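PDB 4P52: homoserine kinase from Cytophaga hutchinsonii, which probably catalyses the ATP-dependent phosphorylation of L-homoserine to O-phospho-L-homoserine, a step on the route to threonine, as a member of the GHMP kinase family. Local coordinates for residues Ala122-Val126 with Asn164-Leu169. Sequence-based numbering, arbitrary orientation.
Sequences AASTV and NVAPCL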
ATOM      1  N   ALA A 122     -18.044  13.214  11.500  1.00 29.79           N
ATOM      2  CA  ALA A 122     -17.140  13.911  10.604  1.00 29.44           C
ATOM      3  C   ALA A 122     -17.886  14.917   9.714  1.00 29.17           C
ATOM      4  O   ALA A 122     -17.443  16.069   9.551  1.00 29.02           O
ATOM      5  CB  ALA A 122     -16.388  12.903   9.742  1.00 28.19           C
ATOM      6  N   ALA A 123     -19.010  14.466   9.158  1.00 27.02           N
ATOM      7  CA  ALA A 123     -19.812  15.235   8.216  1.00 26.68           C
ATOM      8  C   ALA A 123     -20.311  16.522   8.866  1.00 27.32           C
ATOM      9  O   ALA A 123     -20.191  17.607   8.287  1.00 25.55           O
ATOM     10  CB  ALA A 123     -20.978  14.397   7.689  1.00 25.77           C
ATOM     11  N   SER A 124     -20.811  16.401  10.092  1.00 27.79           N
ATOM     12  CA  SER A 124     -21.254  17.561  10.855  1.00 29.72           C
ATOM     13  C   SER A 124     -20.132  18.567  11.050  1.00 29.89           C
ATOM     14  O   SER A 124     -20.307  19.784  10.862  1.00 30.18           O
ATOM     15  CB  SER A 124     -21.749  17.089  12.214  1.00 34.11           C
ATOM     16  OG  SER A 124     -23.011  16.453  12.070  1.00 39.23           O
ATOM     17  N   THR A 125     -18.975  18.045  11.445  1.00 29.49           N
ATOM     18  CA  THR A 125     -17.837  18.854  11.802  1.00 30.08           C
ATOM     19  C   THR A 125     -17.295  19.568  10.567  1.00 29.83           C
ATOM     20  O   THR A 125     -16.994  20.774  10.622  1.00 31.53           O
ATOM     21  CB  THR A 125     -16.745  17.961  12.394  1.00 32.57           C
ATOM     22  OG1 THR A 125     -17.291  17.222  13.495  1.00 35.48           O
ATOM     23  CG2 THR A 125     -15.587  18.788  12.871  1.00 33.07           C
ATOM     24  N   VAL A 126     -17.184  18.823   9.460  1.00 26.78           N
ATOM     25  CA  VAL A 126     -16.693  19.366   8.200  1.00 25.04           C
ATOM     26  C   VAL A 126     -17.695  20.425   7.695  1.00 24.85           C
ATOM     27  O   VAL A 126     -17.292  21.510   7.270  1.00 25.43           O
ATOM     28  CB  VAL A 126     -16.466  18.242   7.169  1.00 23.60           C
ATOM     29  CG1 VAL A 126     -16.327  18.792   5.773  1.00 23.11           C
ATOM     30  CG2 VAL A 126     -15.236  17.439   7.539  1.00 23.36           C
ATOM     31  N   ASN A 164     -12.091   9.501   7.501  1.00 28.06           N
ATOM     32  CA  ASN A 164     -13.443  10.062   7.300  1.00 26.78           C
ATOM     33  C   ASN A 164     -13.388  11.562   6.976  1.00 25.19           C
ATOM     34  O   ASN A 164     -13.961  12.009   5.979  1.00 24.48           O
ATOM     35  CB  ASN A 164     -14.326   9.850   8.520  1.00 27.29           C
ATOM     36  CG  ASN A 164     -14.644   8.392   8.772  1.00 28.79           C
ATOM     37  OD1 ASN A 164     -14.252   7.856   9.806  1.00 34.51           O
ATOM     38  ND2 ASN A 164     -15.384   7.750   7.860  1.00 25.00           N
ATOM     39  N   VAL A 165     -12.675  12.317   7.811  1.00 24.72           N
ATOM     40  CA  VAL A 165     -12.674  13.762   7.750  1.00 24.78           C
ATOM     41  C   VAL A 165     -12.076  14.304   6.450  1.00 25.82           C
ATOM     42  O   VAL A 165     -12.687  15.162   5.817  1.00 25.30           O
ATOM     43  CB  VAL A 165     -11.938  14.382   8.956  1.00 25.60           C
ATOM     44  CG1 VAL A 165     -12.017  15.886   8.895  1.00 26.10           C
ATOM     45  CG2 VAL A 165     -12.571  13.950  10.269  1.00 25.66           C
ATOM     46  N   ALA A 166     -10.889  13.820   6.048  1.00 25.98           N
ATOM     47  CA  ALA A 166     -10.228  14.344   4.845  1.00 24.55           C
ATOM     48  C   ALA A 166     -11.066  14.188   3.555  1.00 23.61           C
ATOM     49  O   ALA A 166     -11.261  15.188   2.836  1.00 23.01           O
ATOM     50  CB  ALA A 166      -8.818  13.788   4.674  1.00 24.42           C
ATOM     51  N   PRO A 167     -11.583  12.964   3.267  1.00 22.42           N
ATOM     52  CA  PRO A 167     -12.406  12.825   2.048  1.00 21.51           C
ATOM     53  C   PRO A 167     -13.735  13.593   2.141  1.00 22.23           C
ATOM     54  O   PRO A 167     -14.300  14.033   1.108  1.00 22.83           O
ATOM     55  CB  PRO A 167     -12.663  11.311   1.941  1.00 20.35           C
ATOM     56  CG  PRO A 167     -12.473  10.790   3.326  1.00 20.94           C
ATOM     57  CD  PRO A 167     -11.443  11.683   3.987  1.00 22.17           C
ATOM     58  N   CYS A 168     -14.226  13.757   3.363  1.00 21.73           N
ATOM     59  CA  CYS A 168     -15.423  14.506   3.563  1.00 22.71           C
ATOM     60  C   CYS A 168     -15.185  15.970   3.162  1.00 23.15           C
ATOM     61  O   CYS A 168     -15.963  16.557   2.409  1.00 24.30           O
ATOM     62  CB  CYS A 168     -15.882  14.415   5.015  1.00 24.94           C
ATOM     63  SG  CYS A 168     -17.416  15.334   5.221  1.00 28.31           S
ATOM     64  N   LEU A 169     -14.106  16.538   3.669  1.00 22.31           N
ATOM     65  CA  LEU A 169     -13.766  17.918   3.414  1.00 23.47           C
ATOM     66  C   LEU A 169     -13.238  18.153   2.005  1.00 24.69           C
ATOM     67  O   LEU A 169     -13.538  19.168   1.407  1.00 26.30           O
ATOM     68  CB  LEU A 169     -12.738  18.409   4.444  1.00 23.38           C
ATOM     69  CG  LEU A 169     -12.139  19.802   4.260  1.00 24.82           C
ATOM     70  CD1 LEU A 169     -13.161  20.944   4.391  1.00 24.46           C
ATOM     71  CD2 LEU A 169     -10.991  19.971   5.248  1.00 25.46           C
TER
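V126 meets V165, C168 and L169 where two helices of the GHMP kinase N-terminal domain pack, helix 120-135 against helix 162-170. Helix 120-135 begins at the two serines of the GLGSS sequence, which in GHMP kinases forms the phosphate-binding loop, and probably does so here. The short segments 122-126 and 164-169 cross at -51° with their axes 9.2 Å apart, and no hydrogen bond joins them; the contact is apolar.

The two methyls of V126 divide the work, though both also touch the sulfur of C168. CG1, anti to the backbone N (chi1 164°), comes down on the backbone of the facing helix, 3.6 Å from L169 CA, with L169 CB beside it. CG2 turns instead to V165, whose CG1 lies 3.8 Å from V126 CG2. The C168 sulfur lies in the notch between V126 and A123, SG 3.6 Å from V126 CB and 3.8 Å from A123 CA. Cut back to an alanine, V126 would lose both methyls, which would probably open a gap beside C168 SG, V165 CG1 and L169 CA, and so weaken the grip between the helices.

One turn earlier, at A122, whose side chain is a single methyl, the backbones come close: the CA atoms of A122 and V165 are 5.3 Å apart. The methyl of A122 rests against both N164 CB (3.9 Å) and V165 CG2 (4.0 Å).

Further out, V165 and L169 also lean on helix 146-157, whereas C168 touches P32 and T34 of strand 26-36, placing helix 162-170 between that helix and the sheet. The amide of N164 is held from the same strand by a hydrogen bond from ND2 to T34 OG1.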